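Local coordinates for protein quinone reductase (PDB 4GI5) that probably reduces quinones with NAD(P)H, using an FAD cofactor that is held by residues from both subunits of the dimer, at residues G177-Y182 with V215-D220; L211-F216 with E245-R250. All coordinates share one frame; numbering follows the deposited sequence.

In the fold
Both interactions use strand 209-216, the outermost strand at one end of the five-stranded parallel sheet of this flavodoxin-like fold. Their centres are about 18 Å apart, and V215 and F216 belong to both. Interaction 1 lies where the chain leaves the strand. There residues 215-220 meet the loop after strand 168-174, and both segments bind FAD directly. Interaction 2 lies toward the start of the strand, where residues 211-213 pack on the chain that follows helix 224-239. It is remote from the cofactor: the nearest atoms of the P213 side chain and FAD are about 14 Å apart. The strand leads into a cofactor-binding loop at its end and makes plain packing nearer its start.

Interaction 1 of 2, residues G177-Y182 with V215-D220. With FAD (flavin-adenine dinucleotide), chain H.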
ATOM      1  N   GLY B 177      -7.689 -12.945   7.201  1.00 17.68           N
ATOM      2  CA  GLY B 177      -8.118 -14.004   6.276  1.00 14.72           C
ATOM      3  C   GLY B 177      -7.365 -15.325   6.541  1.00 15.92           C
ATOM      4  O   GLY B 177      -6.290 -15.405   7.206  1.00 16.67           O
ATOM      5  N   TRP B 178      -7.893 -16.401   5.938  1.00 16.50           N
ATOM      6  CA  TRP B 178      -7.257 -17.705   6.061  1.00 16.75           C
ATOM      7  C   TRP B 178      -6.052 -17.839   5.162  1.00 16.19           C
ATOM      8  O   TRP B 178      -5.950 -17.208   4.073  1.00 15.07           O
ATOM      9  CB  TRP B 178      -8.292 -18.758   5.653  1.00 17.54           C
ATOM     10  CG  TRP B 178      -9.522 -18.788   6.389  1.00 20.38           C
ATOM     11  CD1 TRP B 178      -9.992 -17.954   7.348  1.00 21.68           C
ATOM     12  CD2 TRP B 178     -10.460 -19.885   6.310  1.00 21.23           C
ATOM     13  NE1 TRP B 178     -11.191 -18.426   7.820  1.00 22.20           N
ATOM     14  CE2 TRP B 178     -11.485 -19.608   7.181  1.00 22.00           C
ATOM     15  CE3 TRP B 178     -10.492 -21.041   5.551  1.00 22.66           C
ATOM     16  CZ2 TRP B 178     -12.602 -20.461   7.322  1.00 27.45           C
ATOM     17  CZ3 TRP B 178     -11.601 -21.885   5.671  1.00 26.03           C
ATOM     18  CH2 TRP B 178     -12.604 -21.596   6.577  1.00 23.01           C
ATOM     19  N   ALA B 179      -5.134 -18.744   5.478  1.00 16.41           N
ATOM     20  CA  ALA B 179      -3.990 -18.966   4.676  1.00 17.37           C
ATOM     21  C   ALA B 179      -4.432 -19.349   3.219  1.00 16.00           C
ATOM     22  O   ALA B 179      -3.808 -18.964   2.227  1.00 18.45           O
ATOM     23  CB  ALA B 179      -3.101 -20.095   5.270  1.00 19.15           C
ATOM     24  N   GLU B 180      -5.499 -20.150   3.141  1.00 17.13           N
ATOM     25  CA  GLU B 180      -5.929 -20.647   1.788  1.00 17.73           C
ATOM     26  C   GLU B 180      -6.395 -19.466   0.899  1.00 17.89           C
ATOM     27  O   GLU B 180      -6.289 -19.535  -0.310  1.00 15.56           O
ATOM     28  CB  GLU B 180      -7.170 -21.595   1.901  1.00 22.18           C
ATOM     29  CG  GLU B 180      -6.844 -22.924   2.550  1.00 32.55           C
ATOM     30  CD  GLU B 180      -6.910 -22.945   4.153  1.00 44.31           C
ATOM     31  OE1 GLU B 180      -6.649 -21.939   4.941  1.00 24.95           O
ATOM     32  OE2 GLU B 180      -7.189 -24.070   4.681  1.00 44.55           O
ATOM     33  N   HIS B 181      -6.896 -18.425   1.540  1.00 16.30           N
ATOM     34  CA  HIS B 181      -7.370 -17.246   0.839  1.00 15.16           C
ATOM     35  C   HIS B 181      -6.260 -16.451   0.198  1.00 15.01           C
ATOM     36  O   HIS B 181      -6.530 -15.669  -0.704  1.00 14.50           O
ATOM     37  CB  HIS B 181      -8.159 -16.337   1.791  1.00 13.81           C
ATOM     38  CG  HIS B 181      -9.329 -16.984   2.409  1.00 16.96           C
ATOM     39  ND1 HIS B 181      -9.986 -16.439   3.488  1.00 15.74           N
ATOM     40  CD2 HIS B 181      -9.896 -18.203   2.197  1.00 15.18           C
ATOM     41  CE1 HIS B 181     -10.985 -17.224   3.837  1.00 18.88           C
ATOM     42  NE2 HIS B 181     -10.916 -18.329   3.104  1.00 16.16           N
ATOM     43  N   TYR B 182      -5.027 -16.712   0.577  1.00 14.21           N
ATOM     44  CA  TYR B 182      -3.819 -16.119   0.083  1.00 13.63           C
ATOM     45  C   TYR B 182      -2.894 -17.103  -0.620  1.00 14.48           C
ATOM     46  O   TYR B 182      -1.736 -16.831  -0.825  1.00 14.61           O
ATOM     47  CB  TYR B 182      -3.057 -15.387   1.218  1.00 14.35           C
ATOM     48  CG  TYR B 182      -3.718 -14.206   1.844  1.00 12.48           C
ATOM     49  CD1 TYR B 182      -3.615 -13.005   1.258  1.00 13.38           C
ATOM     50  CD2 TYR B 182      -4.520 -14.309   2.957  1.00 12.45           C
ATOM     51  CE1 TYR B 182      -4.188 -11.838   1.770  1.00 13.29           C
ATOM     52  CE2 TYR B 182      -5.038 -13.175   3.533  1.00 12.40           C
ATOM     53  CZ  TYR B 182      -4.870 -11.939   2.918  1.00 13.93           C
ATOM     54  OH  TYR B 182      -5.497 -10.890   3.522  1.00 13.89           O
ATOM     55  N   VAL B 215       4.156 -14.308   8.323  1.00 14.24           N
ATOM     56  CA  VAL B 215       2.746 -13.983   8.216  1.00 13.70           C
ATOM     57  C   VAL B 215       1.860 -14.973   8.971  1.00 14.57           C
ATOM     58  O   VAL B 215       1.951 -16.209   8.791  1.00 14.33           O
ATOM     59  CB  VAL B 215       2.271 -13.965   6.739  1.00 13.51           C
ATOM     60  CG1 VAL B 215       0.831 -13.507   6.607  1.00 14.92           C
ATOM     61  CG2 VAL B 215       3.220 -13.104   5.935  1.00 16.92           C
ATOM     62  N   PHE B 216       1.048 -14.411   9.859  1.00 14.57           N
ATOM     63  CA  PHE B 216       0.069 -15.148  10.596  1.00 15.55           C
ATOM     64  C   PHE B 216      -1.341 -14.936  10.034  1.00 15.44           C
ATOM     65  O   PHE B 216      -1.756 -13.814   9.720  1.00 16.17           O
ATOM     66  CB  PHE B 216       0.072 -14.725  12.055  1.00 14.12           C
ATOM     67  CG  PHE B 216       1.382 -14.946  12.765  1.00 15.25           C
ATOM     68  CD1 PHE B 216       2.032 -16.211  12.744  1.00 17.90           C
ATOM     69  CD2 PHE B 216       2.049 -13.917  13.342  1.00 16.57           C
ATOM     70  CE1 PHE B 216       3.221 -16.422  13.426  1.00 19.24           C
ATOM     71  CE2 PHE B 216       3.276 -14.167  14.040  1.00 17.45           C
ATOM     72  CZ  PHE B 216       3.820 -15.364  14.089  1.00 19.33           C
ATOM     73  N   TYR B 217      -2.126 -16.032   9.926  1.00 14.36           N
ATOM     74  CA  TYR B 217      -3.456 -15.979   9.354  1.00 14.29           C
ATOM     75  C   TYR B 217      -4.538 -16.242  10.376  1.00 17.35           C
ATOM     76  O   TYR B 217      -4.247 -16.779  11.491  1.00 17.26           O
ATOM     77  CB  TYR B 217      -3.554 -17.006   8.264  1.00 14.91           C
ATOM     78  CG  TYR B 217      -2.588 -16.727   7.185  1.00 14.44           C
ATOM     79  CD1 TYR B 217      -2.852 -15.779   6.152  1.00 14.16           C
ATOM     80  CD2 TYR B 217      -1.368 -17.428   7.119  1.00 15.50           C
ATOM     81  CE1 TYR B 217      -1.923 -15.600   5.189  1.00 13.28           C
ATOM     82  CE2 TYR B 217      -0.472 -17.194   6.092  1.00 18.77           C
ATOM     83  CZ  TYR B 217      -0.801 -16.202   5.139  1.00 16.38           C
ATOM     84  OH  TYR B 217       0.146 -15.977   4.116  1.00 19.37           O
ATOM     85  N   ARG B 218      -5.770 -15.904  10.060  1.00 15.12           N
ATOM     86  CA  ARG B 218      -6.914 -16.098  10.934  1.00 18.13           C
ATOM     87  C   ARG B 218      -6.711 -15.509  12.288  1.00 19.81           C
ATOM     88  O   ARG B 218      -7.060 -16.085  13.299  1.00 23.28           O
ATOM     89  CB  ARG B 218      -7.277 -17.598  11.093  1.00 25.18           C
ATOM     90  CG  ARG B 218      -7.577 -18.250   9.840  1.00 30.93           C
ATOM     91  CD  ARG B 218      -8.300 -19.664  10.047  1.00 35.67           C
ATOM     92  NE  ARG B 218      -9.645 -19.553  10.627  1.00 40.96           N
ATOM     93  CZ  ARG B 218     -10.576 -20.535  10.510  1.00 51.84           C
ATOM     94  NH1 ARG B 218     -10.292 -21.683   9.866  1.00 44.89           N
ATOM     95  NH2 ARG B 218     -11.792 -20.377  11.006  1.00 53.43           N
ATOM     96  N   THR B 219      -6.152 -14.325  12.338  1.00 16.95           N
ATOM     97  CA  THR B 219      -5.705 -13.781  13.592  1.00 16.99           C
ATOM     98  C   THR B 219      -6.793 -13.207  14.464  1.00 16.85           C
ATOM     99  O   THR B 219      -6.521 -13.051  15.669  1.00 18.39           O
ATOM    100  CB  THR B 219      -4.623 -12.741  13.449  1.00 15.87           C
ATOM    101  OG1 THR B 219      -5.074 -11.691  12.640  1.00 18.52           O
ATOM    102  CG2 THR B 219      -3.400 -13.466  12.848  1.00 18.42           C
ATOM    103  N   ASP B 220      -7.957 -12.867  13.919  1.00 18.79           N
ATOM    104  CA  ASP B 220      -8.998 -12.273  14.709  1.00 19.74           C
ATOM    105  C   ASP B 220      -9.567 -13.251  15.770  1.00 21.65           C
ATOM    106  O   ASP B 220     -10.130 -12.760  16.718  1.00 21.85           O
ATOM    107  CB  ASP B 220     -10.144 -11.707  13.838  1.00 21.83           C
ATOM    108  CG  ASP B 220      -9.645 -10.547  12.865  1.00 29.60           C
ATOM    109  OD1 ASP B 220      -9.116  -9.598  13.383  1.00 23.18           O
ATOM    110  OD2 ASP B 220      -9.925 -10.587  11.621  1.00 31.63           O
TER
HETATM  111  PA  FAD H 301      -6.604  -7.804  18.084  1.00 16.39           P
HETATM  112  O1A FAD H 301      -5.944  -6.946  19.083  1.00 17.84           O
HETATM  113  O2A FAD H 301      -7.925  -7.571  17.519  1.00 16.72           O
HETATM  114  O5B FAD H 301      -6.680  -9.336  18.656  1.00 15.27           O
HETATM  115  C5B FAD H 301      -7.011 -10.508  17.884  1.00 15.90           C
HETATM  116  C4B FAD H 301      -7.264 -11.641  18.823  1.00 15.78           C
HETATM  117  O4B FAD H 301      -6.028 -12.041  19.369  1.00 17.51           O
HETATM  118  C3B FAD H 301      -8.255 -11.310  19.912  1.00 21.19           C
HETATM  119  O3B FAD H 301      -9.165 -12.400  19.931  1.00 22.56           O
HETATM  120  C2B FAD H 301      -7.339 -11.334  21.100  1.00 21.19           C
HETATM  121  O2B FAD H 301      -8.019 -11.607  22.353  1.00 23.06           O
HETATM  122  C1B FAD H 301      -6.260 -12.324  20.813  1.00 19.70           C
HETATM  123  N9A FAD H 301      -5.054 -12.047  21.641  1.00 20.39           N
HETATM  124  C8A FAD H 301      -4.426 -10.809  22.020  1.00 18.31           C
HETATM  125  N7A FAD H 301      -3.385 -10.995  22.799  1.00 26.92           N
HETATM  126  C5A FAD H 301      -3.456 -12.341  23.002  1.00 20.92           C
HETATM  127  C6A FAD H 301      -2.734 -13.294  23.846  1.00 28.41           C
HETATM  128  N6A FAD H 301      -1.744 -12.750  24.474  1.00 22.41           N
HETATM  129  N1A FAD H 301      -3.026 -14.641  23.843  1.00 28.60           N
HETATM  130  C2A FAD H 301      -4.013 -15.097  23.079  1.00 28.44           C
HETATM  131  N3A FAD H 301      -4.764 -14.235  22.293  1.00 22.23           N
HETATM  132  C4A FAD H 301      -4.446 -12.990  22.276  1.00 22.29           C
HETATM  133  N1  FAD H 301      -7.303  -8.953   7.126  1.00 13.50           N
HETATM  134  C2  FAD H 301      -6.860  -9.461   5.956  1.00 14.89           C
HETATM  135  O2  FAD H 301      -6.573 -10.726   5.825  1.00 14.76           O
HETATM  136  N3  FAD H 301      -6.695  -8.661   4.842  1.00 12.62           N
HETATM  137  C4  FAD H 301      -7.083  -7.371   4.830  1.00 12.93           C
HETATM  138  O4  FAD H 301      -6.855  -6.638   3.859  1.00 13.54           O
HETATM  139  C4X FAD H 301      -7.588  -6.825   6.061  1.00 13.08           C
HETATM  140  N5  FAD H 301      -7.928  -5.503   6.127  1.00 14.11           N
HETATM  141  C5X FAD H 301      -8.313  -4.940   7.373  1.00 13.75           C
HETATM  142  C6  FAD H 301      -8.552  -3.653   7.470  1.00 13.19           C
HETATM  143  C7  FAD H 301      -8.819  -3.050   8.697  1.00 15.20           C
HETATM  144  C7M FAD H 301      -9.071  -1.590   8.789  1.00 17.91           C
HETATM  145  C8  FAD H 301      -8.932  -3.862   9.851  1.00 12.97           C
HETATM  146  C8M FAD H 301      -9.295  -3.232  11.168  1.00 15.35           C
HETATM  147  C9  FAD H 301      -8.714  -5.202   9.774  1.00 13.42           C
HETATM  148  C9A FAD H 301      -8.365  -5.783   8.520  1.00 12.52           C
HETATM  149  N10 FAD H 301      -7.998  -7.106   8.416  1.00 12.94           N
HETATM  150  C10 FAD H 301      -7.592  -7.661   7.210  1.00 11.98           C
HETATM  151  C1' FAD H 301      -7.963  -7.997   9.584  1.00 13.10           C
HETATM  152  C2' FAD H 301      -6.659  -7.661  10.311  1.00 12.75           C
HETATM  153  O2' FAD H 301      -5.449  -8.023   9.641  1.00 13.05           O
HETATM  154  C3' FAD H 301      -6.632  -8.327  11.726  1.00 14.10           C
HETATM  155  O3' FAD H 301      -7.733  -7.687  12.419  1.00 14.79           O
HETATM  156  C4' FAD H 301      -5.351  -8.054  12.525  1.00 13.68           C
HETATM  157  O4' FAD H 301      -4.306  -8.781  11.963  1.00 15.06           O
HETATM  158  C5' FAD H 301      -5.509  -8.585  13.974  1.00 13.79           C
HETATM  159  O5' FAD H 301      -4.403  -8.172  14.710  1.00 14.16           O
HETATM  160  P   FAD H 301      -4.685  -7.146  15.964  1.00 15.10           P
HETATM  161  O1P FAD H 301      -3.381  -6.920  16.624  1.00 14.42           O
HETATM  162  O2P FAD H 301      -5.443  -5.954  15.587  1.00 14.25           O
HETATM  163  O3P FAD H 301      -5.598  -8.153  16.836  1.00 15.18           O
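G177 and R218 join the two loops through one backbone bond. R218 N donates to G177 O at 2.9 Å, with an N-H...O angle of 158°. R218 has left-handed backbone angles, and its CA lies 5.1 Å from W178 CA.

The R218 guanidinium lies flat on the W178 indole, with the planes 15° apart. NE is 3.4 Å from W178 NE1, but both are donors and do not bond. The groups stack, and the cation lies off-centre over the five-membered ring (cation-pi). The R218 chain bends at its third torsion (chi3 67°), which lets CD and the guanidinium both run over the ring. H181 NE2 covers the opposite indole face. It is hydrogen-bonded to P260 O of the second subunit.

The Y217 ring receives A179 CA over one face, 3.7 Å from its centroid. G177 O lies in plane at its edge. Y217 CE1 also meets Y182 CD2 at 3.7 Å, with the two rings oblique.

The flavin carbonyl oxygen FAD O2 takes two bonds, from G177 N at 2.8 Å and from Y182 OH at 2.5 Å. FAD O3' donates to D220 OD1 at 2.5 Å. R85 of the second subunit also bonds the cofactor. This is the flavin site of a flavodoxin-like fold, built from loops that follow adjacent parallel strands.

Interaction 2 of 2, residues L211-F216 with E245-R250; sequences LPPLVF and EPIPFR
E245 O rests against the ring of P212. It is 3.5 Å from P212 CD and slightly farther from CG. Both neighbours are carbon atoms, so this is a polar atom in van der Waals contact.

I247 carries much of the remaining contact. Its CG1 branch runs along the backbone that joins L211 to P212. CG1 is 4.0 Å from P212 N. The terminal CD1 reaches L211 O at 3.8 Å and P213 CD at 4.4 Å. CG1 stands beside the backbone N (chi1 -61°), and the branch is then extended (chi2 171°). This carries CD1 past L211 toward P213.

The other branch of I247 turns to its own segment. CG2 sits over the centre of the F249 ring, 3.5 Å above its plane. P248 lies between the two residues as the centre of an inverse gamma turn. A weak bond from F249 N to I247 O, 2.9 Å long, goes with that turn.

L211 approaches P246 with one methyl. Its CD2 is 4.2 Å from P246 CA, and it also faces P246 CG at a looser distance. The two residues have the closest CA atoms of the contact, 4.4 Å apart.

Helices 224-239 and 196-204 border the contact. P212 O is hydrogen-bonded to R237 NH2 of helix 224-239, and Q199 of helix 196-204 touches both P213 and I247.

Three of the six touching residues are prolines, which offer no N-H. The contacts found are between aliphatic carbons or between such carbons and backbone atoms. No polar bond joins the segments, consistent with plain van der Waals packing.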
ATOM      1  N   LEU B 211      14.366 -10.789   4.052  1.00 16.89           N
ATOM      2  CA  LEU B 211      14.057 -12.130   4.472  1.00 17.41           C
ATOM      3  C   LEU B 211      12.633 -12.487   4.148  1.00 18.09           C
ATOM      4  O   LEU B 211      11.760 -11.598   4.090  1.00 17.61           O
ATOM      5  CB  LEU B 211      14.317 -12.255   5.964  1.00 19.34           C
ATOM      6  CG  LEU B 211      15.662 -11.775   6.445  1.00 21.97           C
ATOM      7  CD1 LEU B 211      15.765 -12.088   7.893  1.00 25.94           C
ATOM      8  CD2 LEU B 211      16.728 -12.521   5.725  1.00 27.93           C
ATOM      9  N   PRO B 212      12.298 -13.784   4.013  1.00 16.95           N
ATOM     10  CA  PRO B 212      10.896 -14.198   3.872  1.00 18.02           C
ATOM     11  C   PRO B 212      10.048 -13.668   4.991  1.00 15.97           C
ATOM     12  O   PRO B 212      10.550 -13.590   6.132  1.00 16.82           O
ATOM     13  CB  PRO B 212      10.959 -15.743   3.937  1.00 20.13           C
ATOM     14  CG  PRO B 212      12.326 -16.035   3.421  1.00 22.13           C
ATOM     15  CD  PRO B 212      13.208 -14.978   4.012  1.00 20.02           C
ATOM     16  N   PRO B 213       8.867 -13.176   4.680  1.00 15.44           N
ATOM     17  CA  PRO B 213       8.034 -12.580   5.729  1.00 15.13           C
ATOM     18  C   PRO B 213       7.507 -13.618   6.703  1.00 15.59           C
ATOM     19  O   PRO B 213       7.362 -14.774   6.307  1.00 16.73           O
ATOM     20  CB  PRO B 213       6.905 -11.963   4.922  1.00 15.68           C
ATOM     21  CG  PRO B 213       6.778 -12.822   3.687  1.00 15.34           C
ATOM     22  CD  PRO B 213       8.182 -13.186   3.387  1.00 15.53           C
ATOM     23  N   LEU B 214       7.176 -13.175   7.901  1.00 15.89           N
ATOM     24  CA  LEU B 214       6.463 -13.990   8.859  1.00 16.39           C
ATOM     25  C   LEU B 214       5.008 -13.505   8.865  1.00 15.79           C
ATOM     26  O   LEU B 214       4.760 -12.349   9.206  1.00 15.56           O
ATOM     27  CB  LEU B 214       7.064 -13.744  10.222  1.00 15.34           C
ATOM     28  CG  LEU B 214       6.357 -14.481  11.346  1.00 16.99           C
ATOM     29  CD1 LEU B 214       6.279 -15.982  11.115  1.00 18.27           C
ATOM     30  CD2 LEU B 214       7.074 -14.190  12.639  1.00 18.54           C
ATOM     31  N   VAL B 215       4.156 -14.308   8.323  1.00 14.24           N
ATOM     32  CA  VAL B 215       2.746 -13.983   8.216  1.00 13.70           C
ATOM     33  C   VAL B 215       1.860 -14.973   8.971  1.00 14.57           C
ATOM     34  O   VAL B 215       1.951 -16.209   8.791  1.00 14.33           O
ATOM     35  CB  VAL B 215       2.271 -13.965   6.739  1.00 13.51           C
ATOM     36  CG1 VAL B 215       0.831 -13.507   6.607  1.00 14.92           C
ATOM     37  CG2 VAL B 215       3.220 -13.104   5.935  1.00 16.92           C
ATOM     38  N   PHE B 216       1.048 -14.411   9.859  1.00 14.57           N
ATOM     39  CA  PHE B 216       0.069 -15.148  10.596  1.00 15.55           C
ATOM     40  C   PHE B 216      -1.341 -14.936  10.034  1.00 15.44           C
ATOM     41  O   PHE B 216      -1.756 -13.814   9.720  1.00 16.17           O
ATOM     42  CB  PHE B 216       0.072 -14.725  12.055  1.00 14.12           C
ATOM     43  CG  PHE B 216       1.382 -14.946  12.765  1.00 15.25           C
ATOM     44  CD1 PHE B 216       2.032 -16.211  12.744  1.00 17.90           C
ATOM     45  CD2 PHE B 216       2.049 -13.917  13.342  1.00 16.57           C
ATOM     46  CE1 PHE B 216       3.221 -16.422  13.426  1.00 19.24           C
ATOM     47  CE2 PHE B 216       3.276 -14.167  14.040  1.00 17.45           C
ATOM     48  CZ  PHE B 216       3.820 -15.364  14.089  1.00 19.33           C
ATOM     49  N   GLU B 245      18.074 -17.581   4.474  1.00 22.32           N
ATOM     50  CA  GLU B 245      18.455 -17.125   3.129  1.00 24.66           C
ATOM     51  C   GLU B 245      17.450 -15.963   2.745  1.00 20.25           C
ATOM     52  O   GLU B 245      16.282 -16.195   2.807  1.00 20.29           O
ATOM     53  CB  GLU B 245      18.211 -18.246   2.134  1.00 28.86           C
ATOM     54  CG  GLU B 245      18.741 -17.988   0.773  1.00 43.01           C
ATOM     55  CD  GLU B 245      20.270 -17.992   0.811  1.00 55.44           C
ATOM     56  OE1 GLU B 245      20.831 -18.713   1.695  1.00 59.27           O
ATOM     57  OE2 GLU B 245      20.880 -17.262  -0.011  1.00 54.53           O
ATOM     58  N   PRO B 246      17.990 -14.853   2.274  1.00 21.57           N
ATOM     59  CA  PRO B 246      17.075 -13.818   1.702  1.00 20.89           C
ATOM     60  C   PRO B 246      16.335 -14.209   0.520  1.00 21.82           C
ATOM     61  O   PRO B 246      16.707 -15.089  -0.228  1.00 21.78           O
ATOM     62  CB  PRO B 246      17.985 -12.655   1.385  1.00 22.07           C
ATOM     63  CG  PRO B 246      19.256 -12.916   2.165  1.00 29.71           C
ATOM     64  CD  PRO B 246      19.376 -14.433   2.229  1.00 23.83           C
ATOM     65  N   ILE B 247      15.212 -13.522   0.269  1.00 16.93           N
ATOM     66  CA  ILE B 247      14.486 -13.693  -0.989  1.00 16.97           C
ATOM     67  C   ILE B 247      15.472 -13.313  -2.120  1.00 15.76           C
ATOM     68  O   ILE B 247      16.090 -12.225  -2.091  1.00 16.29           O
ATOM     69  CB  ILE B 247      13.262 -12.727  -1.027  1.00 15.43           C
ATOM     70  CG1 ILE B 247      12.318 -13.049   0.127  1.00 17.34           C
ATOM     71  CG2 ILE B 247      12.528 -12.768  -2.349  1.00 17.82           C
ATOM     72  CD1 ILE B 247      11.168 -12.013   0.321  1.00 17.76           C
ATOM     73  N   PRO B 248      15.537 -14.145  -3.181  1.00 16.93           N
ATOM     74  CA  PRO B 248      16.653 -13.970  -4.162  1.00 18.65           C
ATOM     75  C   PRO B 248      16.185 -12.982  -5.320  1.00 18.30           C
ATOM     76  O   PRO B 248      16.090 -13.319  -6.511  1.00 18.41           O
ATOM     77  CB  PRO B 248      16.867 -15.429  -4.687  1.00 17.12           C
ATOM     78  CG  PRO B 248      15.516 -16.006  -4.688  1.00 20.16           C
ATOM     79  CD  PRO B 248      14.928 -15.498  -3.332  1.00 20.30           C
ATOM     80  N   PHE B 249      15.804 -11.772  -4.915  1.00 16.37           N
ATOM     81  CA  PHE B 249      15.427 -10.785  -5.863  1.00 16.30           C
ATOM     82  C   PHE B 249      16.655 -10.443  -6.760  1.00 16.13           C
ATOM     83  O   PHE B 249      17.806 -10.360  -6.269  1.00 16.47           O
ATOM     84  CB  PHE B 249      14.958  -9.500  -5.185  1.00 16.72           C
ATOM     85  CG  PHE B 249      13.625  -9.625  -4.475  1.00 14.96           C
ATOM     86  CD1 PHE B 249      12.485 -10.000  -5.171  1.00 14.80           C
ATOM     87  CD2 PHE B 249      13.498  -9.139  -3.219  1.00 14.44           C
ATOM     88  CE1 PHE B 249      11.226 -10.021  -4.547  1.00 17.06           C
ATOM     89  CE2 PHE B 249      12.221  -9.151  -2.599  1.00 15.34           C
ATOM     90  CZ  PHE B 249      11.144  -9.546  -3.253  1.00 16.36           C
ATOM     91  N   ARG B 250      16.384 -10.113  -8.008  1.00 16.17           N
ATOM     92  CA  ARG B 250      17.427  -9.838  -9.000  1.00 17.23           C
ATOM     93  C   ARG B 250      17.925  -8.403  -8.865  1.00 16.85           C
ATOM     94  O   ARG B 250      17.100  -7.434  -8.818  1.00 15.50           O
ATOM     95  CB  ARG B 250      16.951 -10.097 -10.400  1.00 15.87           C
ATOM     96  CG  ARG B 250      16.609 -11.521 -10.732  1.00 18.65           C
ATOM     97  CD  ARG B 250      16.205 -11.596 -12.160  1.00 21.56           C
ATOM     98  NE  ARG B 250      15.660 -12.880 -12.537  1.00 21.31           N
ATOM     99  CZ  ARG B 250      16.416 -13.921 -12.861  1.00 28.01           C
ATOM    100  NH1 ARG B 250      17.747 -13.807 -12.839  1.00 26.98           N
ATOM    101  NH2 ARG B 250      15.822 -15.001 -13.250  1.00 30.42           N
TER